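PDB 5OCR: kappa-carrageenase, which probably hydrolyses kappa-carrageenan, a sulfated galactan of red algae, through the family 16 glycoside hydrolase domain that this chain represents. Local coordinates for residues 58-63 with 71-76; 84-89 with 243-248; 211-214 with 219-222. All blocks are in the same frame, centred on the assembly; numbering follows the deposited sequence. Where two conformers were deposited one is given.

Contact 1 (58-63 with 71-76)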
ATOM      1  N   GLN A  58      -5.905 -14.954  -8.869  1.00 24.04           N
ATOM      2  CA  GLN A  58      -5.587 -16.154  -9.680  1.00 26.70           C
ATOM      3  C   GLN A  58      -4.796 -15.789 -10.913  1.00 26.20           C
ATOM      4  O   GLN A  58      -3.825 -16.469 -11.253  1.00 28.28           O
ATOM      5  CB  GLN A  58      -6.876 -16.889 -10.085  1.00 29.74           C
ATOM      6  CG  GLN A  58      -6.666 -18.129 -10.964  1.00 32.37           C
ATOM      7  CD  GLN A  58      -5.691 -19.154 -10.327  1.00 37.26           C
ATOM      8  OE1 GLN A  58      -5.609 -19.326  -9.093  1.00 37.89           O
ATOM      9  NE2 GLN A  58      -4.894 -19.803 -11.176  1.00 38.98           N
ATOM     10  N   LYS A  59      -5.123 -14.648 -11.516  1.00 25.88           N
ATOM     11  CA  LYS A  59      -4.505 -14.269 -12.779  0.50 26.25           C
ATOM     12  C   LYS A  59      -3.350 -13.287 -12.609  1.00 25.89           C
ATOM     13  O   LYS A  59      -2.454 -13.216 -13.471  1.00 26.43           O
ATOM     14  CB  LYS A  59      -5.588 -13.693 -13.692  0.50 27.60           C
ATOM     15  CG  LYS A  59      -6.491 -14.815 -14.196  0.50 29.62           C
ATOM     16  CD  LYS A  59      -5.627 -15.781 -14.975  0.50 30.59           C
ATOM     17  CE  LYS A  59      -6.458 -16.578 -15.935  0.50 31.89           C
ATOM     18  NZ  LYS A  59      -7.576 -17.127 -15.135  0.50 31.77           N
ATOM     19  N   ASN A  60      -3.340 -12.613 -11.468  1.00 22.97           N
ATOM     20  CA  ASN A  60      -2.421 -11.464 -11.300  1.00 22.44           C
ATOM     21  C   ASN A  60      -1.347 -11.558 -10.234  1.00 22.95           C
ATOM     22  O   ASN A  60      -0.619 -10.543  -9.969  1.00 22.32           O
ATOM     23  CB  ASN A  60      -3.255 -10.219 -11.086  1.00 22.49           C
ATOM     24  CG  ASN A  60      -4.145  -9.926 -12.255  1.00 23.26           C
ATOM     25  OD1 ASN A  60      -3.901 -10.415 -13.352  1.00 27.16           O
ATOM     26  ND2 ASN A  60      -5.122  -9.099 -12.067  1.00 23.02           N
ATOM     27  N   VAL A  61      -1.236 -12.729  -9.597  1.00 21.94           N
ATOM     28  CA  VAL A  61      -0.181 -13.047  -8.629  1.00 22.25           C
ATOM     29  C   VAL A  61       0.609 -14.279  -9.167  1.00 24.49           C
ATOM     30  O   VAL A  61      -0.003 -15.310  -9.577  1.00 24.41           O
ATOM     31  CB  VAL A  61      -0.705 -13.305  -7.185  1.00 23.22           C
ATOM     32  CG1 VAL A  61       0.432 -13.721  -6.227  1.00 24.29           C
ATOM     33  CG2 VAL A  61      -1.475 -12.135  -6.646  1.00 22.53           C
ATOM     34  N   LYS A  62       1.916 -14.180  -9.299  1.00 22.12           N
ATOM     35  CA  LYS A  62       2.686 -15.310  -9.753  1.00 23.82           C
ATOM     36  C   LYS A  62       3.944 -15.209  -8.910  1.00 24.40           C
ATOM     37  O   LYS A  62       4.404 -14.094  -8.590  1.00 26.69           O
ATOM     38  CB  LYS A  62       3.081 -15.073 -11.220  1.00 29.91           C
ATOM     39  CG  LYS A  62       4.168 -16.009 -11.760  1.00 36.81           C
ATOM     40  CD  LYS A  62       4.521 -15.701 -13.221  1.00 40.63           C
ATOM     41  CE  LYS A  62       5.766 -16.491 -13.615  1.00 44.37           C
ATOM     42  NZ  LYS A  62       6.348 -15.911 -14.860  1.00 48.89           N
ATOM     43  N   ILE A  63       4.524 -16.329  -8.537  1.00 23.42           N
ATOM     44  CA  ILE A  63       5.798 -16.210  -7.795  1.00 21.99           C
ATOM     45  C   ILE A  63       6.796 -17.088  -8.531  1.00 24.20           C
ATOM     46  O   ILE A  63       6.446 -18.221  -8.951  1.00 23.38           O
ATOM     47  CB  ILE A  63       5.611 -16.755  -6.410  1.00 22.58           C
ATOM     48  CG1 ILE A  63       4.511 -15.930  -5.635  1.00 23.45           C
ATOM     49  CG2 ILE A  63       6.948 -16.738  -5.692  1.00 23.12           C
ATOM     50  CD1 ILE A  63       4.173 -16.547  -4.302  1.00 25.22           C
ATOM     51  N   THR A  71       0.481  -7.960 -10.759  1.00 19.50           N
ATOM     52  CA  THR A  71       0.347  -7.387 -12.101  1.00 21.49           C
ATOM     53  C   THR A  71      -0.980  -6.658 -12.290  1.00 21.09           C
ATOM     54  O   THR A  71      -2.057  -7.202 -11.879  1.00 22.01           O
ATOM     55  CB  THR A  71       0.459  -8.544 -13.156  1.00 21.97           C
ATOM     56  OG1 THR A  71       1.726  -9.192 -12.962  1.00 22.80           O
ATOM     57  CG2 THR A  71       0.445  -8.028 -14.609  1.00 21.87           C
ATOM     58  N   MET A  72      -0.922  -5.489 -12.900  1.00 20.74           N
ATOM     59  CA  MET A  72      -2.129  -4.744 -13.355  1.00 20.31           C
ATOM     60  C   MET A  72      -2.430  -5.150 -14.795  1.00 20.51           C
ATOM     61  O   MET A  72      -1.561  -5.036 -15.646  1.00 20.80           O
ATOM     62  CB  MET A  72      -1.819  -3.237 -13.296  1.00 20.65           C
ATOM     63  CG  MET A  72      -3.032  -2.359 -13.698  1.00 21.18           C
ATOM     64  SD  MET A  72      -4.334  -2.439 -12.483  1.00 21.22           S
ATOM     65  CE  MET A  72      -3.497  -1.667 -11.033  1.00 21.39           C
ATOM     66  N   ARG A  73      -3.648  -5.651 -15.073  1.00 20.86           N
ATOM     67  CA  ARG A  73      -3.988  -6.140 -16.431  1.00 21.37           C
ATOM     68  C   ARG A  73      -5.209  -5.394 -16.936  1.00 21.36           C
ATOM     69  O   ARG A  73      -6.088  -4.976 -16.148  1.00 21.18           O
ATOM     70  CB  ARG A  73      -4.401  -7.622 -16.381  1.00 22.81           C
ATOM     71  CG  ARG A  73      -3.168  -8.485 -16.105  1.00 25.94           C
ATOM     72  CD  ARG A  73      -3.511  -9.939 -16.322  1.00 28.50           C
ATOM     73  NE  ARG A  73      -2.471 -10.766 -15.684  1.00 28.33           N
ATOM     74  CZ  ARG A  73      -1.265 -10.998 -16.183  1.00 29.20           C
ATOM     75  NH1 ARG A  73      -0.912 -10.476 -17.374  1.00 29.15           N
ATOM     76  NH2 ARG A  73      -0.399 -11.766 -15.506  1.00 30.10           N
ATOM     77  N   HIS A  74      -5.288  -5.219 -18.246  1.00 21.47           N
ATOM     78  CA  HIS A  74      -6.452  -4.533 -18.833  1.00 23.13           C
ATOM     79  C   HIS A  74      -7.485  -5.591 -19.135  1.00 23.91           C
ATOM     80  O   HIS A  74      -7.168  -6.632 -19.745  1.00 25.62           O
ATOM     81  CB  HIS A  74      -6.005  -3.860 -20.157  1.00 23.09           C
ATOM     82  CG  HIS A  74      -7.095  -3.134 -20.882  1.00 24.15           C
ATOM     83  ND1 HIS A  74      -7.070  -3.002 -22.237  1.00 24.96           N
ATOM     84  CD2 HIS A  74      -8.158  -2.382 -20.428  1.00 23.92           C
ATOM     85  CE1 HIS A  74      -8.163  -2.261 -22.616  1.00 25.23           C
ATOM     86  NE2 HIS A  74      -8.813  -1.892 -21.539  1.00 25.33           N
ATOM     87  N   ASN A  75      -8.738  -5.330 -18.771  1.00 23.74           N
ATOM     88  CA  ASN A  75      -9.804  -6.310 -19.096  1.00 25.50           C
ATOM     89  C   ASN A  75      -9.872  -6.617 -20.612  1.00 26.99           C
ATOM     90  O   ASN A  75      -9.859  -5.704 -21.438  1.00 26.78           O
ATOM     91  CB  ASN A  75     -11.173  -5.855 -18.631  1.00 24.55           C
ATOM     92  CG  ASN A  75     -11.239  -5.643 -17.124  1.00 24.47           C
ATOM     93  OD1 ASN A  75     -10.302  -5.970 -16.388  1.00 22.82           O
ATOM     94  ND2 ASN A  75     -12.355  -5.123 -16.663  1.00 23.68           N
ATOM     95  N   ALA A  76      -9.907  -7.904 -20.937  1.00 28.55           N
ATOM     96  CA  ALA A  76     -10.128  -8.375 -22.321  1.00 30.95           C
ATOM     97  C   ALA A  76     -11.229  -7.539 -22.982  1.00 30.15           C
ATOM     98  O   ALA A  76     -12.314  -7.298 -22.384  1.00 28.03           O
ATOM     99  CB  ALA A  76     -10.514  -9.859 -22.355  1.00 32.82           C
TER
HETATM  100  O   HOH W   1       0.317 -13.498 -13.383  1.00 34.36           O
HETATM  101  O   HOH W   2       1.728 -11.606 -11.987  1.00 22.47           O

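Contact 2 (84-89 with 243-248)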
ATOM      1  N   THR A  84     -15.432  -0.942 -13.955  1.00 23.89           N
ATOM      2  CA  THR A  84     -13.968  -0.874 -13.960  1.00 22.69           C
ATOM      3  C   THR A  84     -13.375  -1.670 -15.124  1.00 23.71           C
ATOM      4  O   THR A  84     -14.030  -2.581 -15.671  1.00 22.02           O
ATOM      5  CB  THR A  84     -13.372  -1.380 -12.632  1.00 22.62           C
ATOM      6  OG1 THR A  84     -13.603  -2.775 -12.433  1.00 22.99           O
ATOM      7  CG2 THR A  84     -13.997  -0.613 -11.475  1.00 23.58           C
ATOM      8  N   TYR A  85     -12.164  -1.246 -15.522  1.00 21.59           N
ATOM      9  CA  TYR A  85     -11.547  -1.700 -16.810  1.00 23.40           C
ATOM     10  C   TYR A  85     -10.233  -2.470 -16.656  1.00 22.77           C
ATOM     11  O   TYR A  85      -9.649  -2.977 -17.631  1.00 23.71           O
ATOM     12  CB  TYR A  85     -11.312  -0.505 -17.736  1.00 24.07           C
ATOM     13  CG  TYR A  85     -12.568   0.214 -18.132  1.00 24.48           C
ATOM     14  CD1 TYR A  85     -13.228  -0.142 -19.290  1.00 25.84           C
ATOM     15  CD2 TYR A  85     -13.109   1.215 -17.300  1.00 25.20           C
ATOM     16  CE1 TYR A  85     -14.368   0.513 -19.661  1.00 25.87           C
ATOM     17  CE2 TYR A  85     -14.236   1.894 -17.685  1.00 26.65           C
ATOM     18  CZ  TYR A  85     -14.869   1.497 -18.841  1.00 26.17           C
ATOM     19  OH  TYR A  85     -16.035   2.100 -19.255  1.00 27.76           O
ATOM     20  N   PHE A  86      -9.739  -2.532 -15.416  1.00 22.87           N
ATOM     21  CA  PHE A  86      -8.493  -3.268 -15.054  1.00 23.08           C
ATOM     22  C   PHE A  86      -8.678  -4.222 -13.858  1.00 22.32           C
ATOM     23  O   PHE A  86      -9.552  -3.995 -13.013  1.00 21.66           O
ATOM     24  CB  PHE A  86      -7.479  -2.222 -14.653  1.00 22.67           C
ATOM     25  CG  PHE A  86      -7.093  -1.336 -15.771  1.00 23.92           C
ATOM     26  CD1 PHE A  86      -5.999  -1.682 -16.610  1.00 23.49           C
ATOM     27  CD2 PHE A  86      -7.868  -0.185 -16.079  1.00 23.38           C
ATOM     28  CE1 PHE A  86      -5.653  -0.839 -17.690  1.00 23.17           C
ATOM     29  CE2 PHE A  86      -7.530   0.629 -17.171  1.00 25.05           C
ATOM     30  CZ  PHE A  86      -6.426   0.304 -17.959  1.00 24.21           C
ATOM     31  N   THR A  87      -7.776  -5.212 -13.750  1.00 21.37           N
ATOM     32  CA  THR A  87      -7.661  -6.009 -12.537  1.00 21.14           C
ATOM     33  C   THR A  87      -6.241  -5.959 -12.031  1.00 20.13           C
ATOM     34  O   THR A  87      -5.298  -5.809 -12.822  1.00 20.20           O
ATOM     35  CB  THR A  87      -8.138  -7.497 -12.737  1.00 21.05           C
ATOM     36  OG1 THR A  87      -7.320  -8.171 -13.726  1.00 21.88           O
ATOM     37  CG2 THR A  87      -9.665  -7.497 -13.148  1.00 22.01           C
ATOM     38  N   SER A  88      -6.131  -6.192 -10.747  1.00 19.19           N
ATOM     39  CA  SER A  88      -4.808  -6.199 -10.137  1.00 20.51           C
ATOM     40  C   SER A  88      -4.569  -7.328  -9.187  1.00 21.31           C
ATOM     41  O   SER A  88      -5.337  -8.312  -9.119  1.00 20.53           O
ATOM     42  CB  SER A  88      -4.512  -4.804  -9.570  1.00 20.97           C
ATOM     43  OG  SER A  88      -3.111  -4.724  -9.264  1.00 21.31           O
ATOM     44  N   GLY A  89      -3.434  -7.259  -8.485  1.00 19.34           N
ATOM     45  CA  GLY A  89      -3.094  -8.365  -7.561  1.00 20.11           C
ATOM     46  C   GLY A  89      -2.724  -7.834  -6.183  1.00 20.93           C
ATOM     47  O   GLY A  89      -2.292  -6.674  -6.070  1.00 19.76           O
ATOM     48  N   LYS A 243      -3.845   7.826 -12.029  1.00 24.00           N
ATOM     49  CA  LYS A 243      -4.021   8.635 -13.231  1.00 26.33           C
ATOM     50  C   LYS A 243      -2.844   8.257 -14.191  1.00 25.45           C
ATOM     51  O   LYS A 243      -1.657   8.038 -13.705  1.00 23.96           O
ATOM     52  CB  LYS A 243      -4.027  10.032 -12.748  1.00 30.44           C
ATOM     53  CG  LYS A 243      -2.892  10.874 -13.150  1.00 38.49           C
ATOM     54  CD  LYS A 243      -3.450  12.279 -12.918  1.00 43.91           C
ATOM     55  CE  LYS A 243      -2.408  13.357 -13.106  1.00 48.37           C
ATOM     56  NZ  LYS A 243      -2.372  13.764 -14.528  1.00 48.23           N
ATOM     57  N   PRO A 244      -3.078   8.184 -15.527  1.00 25.24           N
ATOM     58  CA  PRO A 244      -4.219   8.673 -16.264  1.00 26.94           C
ATOM     59  C   PRO A 244      -5.430   7.694 -16.288  1.00 26.68           C
ATOM     60  O   PRO A 244      -6.398   7.976 -16.955  1.00 27.20           O
ATOM     61  CB  PRO A 244      -3.645   8.897 -17.669  1.00 26.98           C
ATOM     62  CG  PRO A 244      -2.674   7.749 -17.838  1.00 26.75           C
ATOM     63  CD  PRO A 244      -2.085   7.560 -16.416  1.00 26.56           C
ATOM     64  N   PHE A 245      -5.370   6.580 -15.553  1.00 24.95           N
ATOM     65  CA  PHE A 245      -6.464   5.591 -15.597  1.00 26.08           C
ATOM     66  C   PHE A 245      -7.540   5.838 -14.545  1.00 28.13           C
ATOM     67  O   PHE A 245      -8.529   5.138 -14.503  1.00 28.48           O
ATOM     68  CB  PHE A 245      -5.895   4.205 -15.372  1.00 23.63           C
ATOM     69  CG  PHE A 245      -4.896   3.792 -16.413  1.00 24.39           C
ATOM     70  CD1 PHE A 245      -5.267   3.715 -17.770  1.00 24.67           C
ATOM     71  CD2 PHE A 245      -3.582   3.506 -16.056  1.00 23.63           C
ATOM     72  CE1 PHE A 245      -4.334   3.293 -18.726  1.00 24.88           C
ATOM     73  CE2 PHE A 245      -2.638   3.074 -17.009  1.00 24.47           C
ATOM     74  CZ  PHE A 245      -3.016   2.953 -18.324  1.00 25.45           C
ATOM     75  N   VAL A 246      -7.328   6.806 -13.664  1.00 27.33           N
ATOM     76  CA  VAL A 246      -8.352   7.164 -12.719  1.00 29.78           C
ATOM     77  C   VAL A 246      -8.333   8.682 -12.615  1.00 34.37           C
ATOM     78  O   VAL A 246      -7.344   9.338 -12.955  1.00 33.55           O
ATOM     79  CB  VAL A 246      -8.084   6.587 -11.326  1.00 28.00           C
ATOM     80  CG1 VAL A 246      -7.735   5.102 -11.385  1.00 26.94           C
ATOM     81  CG2 VAL A 246      -6.846   7.237 -10.739  1.00 31.31           C
ATOM     82  N   LYS A 247      -9.409   9.215 -12.053  1.00 37.19           N
ATOM     83  CA  LYS A 247      -9.549  10.659 -11.885  1.00 44.42           C
ATOM     84  C   LYS A 247     -10.267  10.896 -10.589  1.00 46.84           C
ATOM     85  O   LYS A 247     -11.340  10.347 -10.338  1.00 45.33           O
ATOM     86  CB  LYS A 247     -10.309  11.281 -13.050  1.00 45.69           C
ATOM     87  CG  LYS A 247     -10.865  12.676 -12.814  1.00 57.29           C
ATOM     88  CD  LYS A 247      -9.824  13.776 -13.002  1.00 60.21           C
ATOM     89  CE  LYS A 247     -10.478  15.108 -13.391  1.00 63.39           C
ATOM     90  NZ  LYS A 247     -11.413  15.644 -12.344  1.00 66.71           N
ATOM     91  N   PHE A 248      -9.659  11.741  -9.782  1.00 52.47           N
ATOM     92  CA  PHE A 248     -10.184  12.051  -8.488  1.00 58.89           C
ATOM     93  C   PHE A 248     -11.349  13.040  -8.540  1.00 62.63           C
ATOM     94  O   PHE A 248     -11.228  14.182  -9.020  1.00 59.81           O
ATOM     95  CB  PHE A 248      -9.078  12.577  -7.595  1.00 60.77           C
ATOM     96  CG  PHE A 248      -9.524  12.854  -6.208  1.00 69.69           C
ATOM     97  CD1 PHE A 248      -9.230  11.960  -5.184  1.00 68.89           C
ATOM     98  CD2 PHE A 248     -10.261  14.015  -5.920  1.00 73.66           C
ATOM     99  CE1 PHE A 248      -9.655  12.217  -3.896  1.00 73.19           C
ATOM    100  CE2 PHE A 248     -10.691  14.277  -4.631  1.00 76.81           C
ATOM    101  CZ  PHE A 248     -10.381  13.375  -3.621  1.00 75.09           C
TER

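Contact 3 (211-214 with 219-222)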
ATOM      1  N   GLU A 211       4.465   6.274  18.678  1.00 20.06           N
ATOM      2  CA  GLU A 211       4.991   6.842  17.451  1.00 21.41           C
ATOM      3  C   GLU A 211       4.988   5.830  16.366  1.00 19.78           C
ATOM      4  O   GLU A 211       4.942   4.591  16.599  1.00 19.47           O
ATOM      5  CB  GLU A 211       6.486   7.187  17.666  1.00 25.94           C
ATOM      6  CG  GLU A 211       6.783   8.266  18.675  1.00 34.17           C
ATOM      7  CD  GLU A 211       8.272   8.592  18.675  1.00 34.99           C
ATOM      8  OE1 GLU A 211       9.052   7.733  19.161  1.00 39.48           O
ATOM      9  OE2 GLU A 211       8.655   9.696  18.210  1.00 35.21           O
ATOM     10  N   ILE A 212       5.109   6.349  15.158  1.00 18.38           N
ATOM     11  CA  ILE A 212       5.212   5.486  13.962  1.00 18.47           C
ATOM     12  C   ILE A 212       6.484   6.039  13.234  1.00 18.35           C
ATOM     13  O   ILE A 212       6.627   7.230  13.045  1.00 18.42           O
ATOM     14  CB  ILE A 212       3.998   5.634  13.039  1.00 18.06           C
ATOM     15  CG1 ILE A 212       2.709   5.147  13.773  1.00 18.59           C
ATOM     16  CG2 ILE A 212       4.180   4.785  11.750  1.00 18.78           C
ATOM     17  CD1 ILE A 212       1.451   5.841  13.209  1.00 20.46           C
ATOM     18  N   ILE A 213       7.388   5.120  12.857  1.00 18.36           N
ATOM     19  CA  ILE A 213       8.643   5.581  12.260  1.00 18.67           C
ATOM     20  C   ILE A 213       8.822   4.799  10.958  1.00 18.81           C
ATOM     21  O   ILE A 213       8.738   3.575  10.952  1.00 19.51           O
ATOM     22  CB  ILE A 213       9.829   5.253  13.233  1.00 20.55           C
ATOM     23  CG1 ILE A 213       9.467   5.841  14.648  1.00 21.34           C
ATOM     24  CG2 ILE A 213      11.143   5.895  12.686  1.00 20.25           C
ATOM     25  CD1 ILE A 213      10.108   5.050  15.768  1.00 26.13           C
ATOM     26  N   TRP A 214       9.197   5.491   9.901  1.00 18.28           N
ATOM     27  CA  TRP A 214       9.379   4.834   8.584  1.00 18.04           C
ATOM     28  C   TRP A 214      10.813   4.826   8.148  1.00 18.24           C
ATOM     29  O   TRP A 214      11.587   5.826   8.407  1.00 17.40           O
ATOM     30  CB  TRP A 214       8.638   5.651   7.568  1.00 18.11           C
ATOM     31  CG  TRP A 214       7.127   5.656   7.549  1.00 17.93           C
ATOM     32  CD1 TRP A 214       6.306   4.962   6.662  1.00 18.44           C
ATOM     33  CD2 TRP A 214       6.216   6.396   8.433  1.00 18.36           C
ATOM     34  NE1 TRP A 214       4.969   5.201   6.921  1.00 18.03           N
ATOM     35  CE2 TRP A 214       4.859   6.132   7.935  1.00 17.93           C
ATOM     36  CE3 TRP A 214       6.397   7.315   9.495  1.00 17.83           C
ATOM     37  CZ2 TRP A 214       3.738   6.682   8.549  1.00 18.41           C
ATOM     38  CZ3 TRP A 214       5.289   7.852  10.102  1.00 17.38           C
ATOM     39  CH2 TRP A 214       3.971   7.568   9.632  1.00 18.16           C
ATOM     40  N   VAL A 219      17.283   3.622   6.507  1.00 20.62           N
ATOM     41  CA  VAL A 219      17.474   5.038   6.920  1.00 20.24           C
ATOM     42  C   VAL A 219      16.140   5.517   7.436  1.00 20.31           C
ATOM     43  O   VAL A 219      15.144   5.390   6.729  1.00 21.43           O
ATOM     44  CB  VAL A 219      17.984   5.912   5.810  1.00 21.06           C
ATOM     45  CG1 VAL A 219      18.084   7.351   6.287  1.00 21.68           C
ATOM     46  CG2 VAL A 219      19.300   5.365   5.257  1.00 21.23           C
ATOM     47  N   GLU A 220      16.060   6.069   8.642  1.00 20.48           N
ATOM     48  CA  GLU A 220      14.779   6.715   9.046  1.00 20.52           C
ATOM     49  C   GLU A 220      14.432   7.912   8.147  1.00 20.03           C
ATOM     50  O   GLU A 220      15.269   8.858   7.994  1.00 22.40           O
ATOM     51  CB  GLU A 220      14.840   7.196  10.512  1.00 22.26           C
ATOM     52  CG  GLU A 220      13.612   8.032  10.877  1.00 23.00           C
ATOM     53  CD  GLU A 220      13.572   8.394  12.395  1.00 24.46           C
ATOM     54  OE1 GLU A 220      14.288   7.797  13.205  1.00 26.71           O
ATOM     55  OE2 GLU A 220      12.823   9.300  12.783  1.00 27.71           O
ATOM     56  N   VAL A 221      13.259   7.920   7.553  1.00 18.72           N
ATOM     57  CA  VAL A 221      12.862   9.016   6.678  1.00 18.88           C
ATOM     58  C   VAL A 221      11.655   9.794   7.229  1.00 19.55           C
ATOM     59  O   VAL A 221      11.381  10.898   6.759  1.00 20.44           O
ATOM     60  CB  VAL A 221      12.545   8.559   5.235  1.00 18.61           C
ATOM     61  CG1 VAL A 221      13.758   7.912   4.584  1.00 18.22           C
ATOM     62  CG2 VAL A 221      11.358   7.570   5.201  1.00 18.74           C
ATOM     63  N   ALA A 222      10.958   9.290   8.251  1.00 19.38           N
ATOM     64  CA  ALA A 222       9.823  10.029   8.758  1.00 19.65           C
ATOM     65  C   ALA A 222       9.422   9.482  10.086  1.00 19.27           C
ATOM     66  O   ALA A 222       9.731   8.325  10.387  1.00 19.51           O
ATOM     67  CB  ALA A 222       8.585   9.895   7.865  1.00 20.29           C
TER

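Contact 1 (58-63 with 71-76)
The guanidinium of Arg73 reaches across from strand 67-74 to the last residues of helix 57-60 and meets two oxygens at one edge, near its plane. NH2 donates to the backbone oxygen of Lys59, 3.2 Å from Arg73 NH2 to Lys59 O, with the hydrogen well off the straight line (143°). Arg73 NE lies 2.8 Å from Asn60 OD1 in a bent, weak bond, and a second weak bond runs from the same NE to Lys59 O. One N-H is thus shared between two acceptors, while Lys59 O receives both arginine nitrogens. A water in the plane of the guanidinium closes a small ring, donating to Lys59 O and accepting from Arg73 NH2 at 2.8 Å. Asn60 and Arg73 run alongside each other but point opposite ways, their flat ends inclined by 43°.

Alongside, Thr71 N gives its hydrogen to Asn60 O (2.9 Å). This bond joins the end of the short helix to strand 67-74, just where the chain turns into strand 61-64 of the antiparallel hairpin in this beta-jellyroll. Thr71 O, buried by the contact, has no hydrogen-bond partner in the model.

Further out, Thr71 CG2, set anti to the backbone N, lies over the centre of the guanidinium, 3.8 Å above its plane. With the methyl there, OG1 lies beside the backbone N (chi1 -58°) and hydrogen-bonds to Ser274 OG; a water also links it, weakly on the far side, to Asn60 O. The amide of Asn60 is held from its other end: ND2 donates to Thr87 OG1 and Ser88 O of strand 86-97, fixing the rotation that presents OD1 to Arg73.

Contact 2 (84-89 with 243-248)
Two phenylalanines from distant parts of the chain, Phe86 and Phe245, make this contact between them. The aromatic interaction is an edge-to-face pair: the edge of Phe86 points at one face of Phe245, with ring centroids 4.8 Å apart. The planes meet at 54°, well short of perpendicular, so the arrangement is a tilted version of the T-shape, although the side chains as a whole run roughly perpendicular to each other.

In terms of apolar contact, the approach is made by one end of the Phe86 ring. Its CZ comes to 3.6 Å from Phe245 CD1. The same CZ also meets Phe245 CE1, and Phe86 CE2 backs it up against CD1. Both side chains place CG anti to the carbonyl carbon (chi1 -65° for Phe86 and -61° for Phe245), which sends each ring from its own backbone toward the other.

No hydrogen bond spans the two segments, and the pair is buried. Other side chains pack around it: Met72 and Leu241 touch Phe86, whose ring also meets that of His74.

Phe245 comes directly after Pro244, which is preceded by a cis peptide bond, in the loop leading into strand 246-249. It lies between helix 262-267, whose Ala264 and Lys267 pack on it, and Phe86 at the start of strand 86-97. The result is a tilted edge-to-face phenylalanine pair joining a loop to a strand of the beta-jellyroll of family 16 glycoside hydrolases.

Contact 3 (211-214 with 219-222)
Strands 211-216 and 219-225 run antiparallel as a hairpin, and at Trp214 two backbone hydrogen bonds bind them. Trp214 N donates to Ala222 O over 2.9 Å in a nearly straight bond. In the other, Val221 N donates to Trp214 O over 2.8 Å. Val221 and Ala222 both stand opposite Trp214, the definition of a classic beta bulge, and the axes of the short segments are turned to 121° rather than close to 180°. Two CA-H...O contacts flank these bonds: Ile213 CA approaches Ala222 O, and Glu220 CA lies 3.4 Å from Trp214 O. Each bulge carbonyl therefore accepts one N-H and one weaker C-H.

Trp214 and Ala222 put their side chains on the same face of the sheet. Ala222 CB sits 3.8 Å from Trp214 CE3, and Ala222 O lies in plane at the edge of the indole. Within the same strand, Ile212 CG2 sits over one indole face, 3.5 Å above the plane and toward the rim. Val221 CG2 reaches Trp214 CB at 4.1 Å. Ile213 meets Glu220 obliquely, its CG2 against the carboxylate carbon (Ile213 CG2 to Glu220 CD, 3.5 Å). An extended Glu220 chain, with CG anti to the backbone N (chi1 172°), carries the carboxylate along the isoleucine to its salt bridge with Arg223, which also pairs with Glu211.

Leu162 and Leu164 of strand 159-170 pack on Trp214, and its NE1 donates to Asp140 O. The chemistry is accordingly divided: a buried indole with its N-H satisfied joins the bulged hairpin to strands 134-144 and 159-170, with which it shares no strand pairing, while Ile213 CG2 packs against Glu220 CG and CD, and the charge of that glutamate is probably balanced by Arg223.

From the N terminus, contact 1 closes first, a short loop that folds strand 67-74 back onto helix 57-60 and strand 61-64. The chain then enters strand 86-97, where contact 2 opens. The two touch directly, because strands 67-74 and 86-97 are antiparallel neighbours, with Arg73 N to Thr87 O and Asn75 N to Tyr85 O probable hydrogen bonds. Contact 2 closes more than 150 residues later, after strand 233-241. Contact 3 is nested inside that long loop, its centre about 30 Å from that of contact 2. Contacts 1 and 2 thus tie together one side of the jellyroll, while contact 3, in series with contact 1, closes a hairpin on the other.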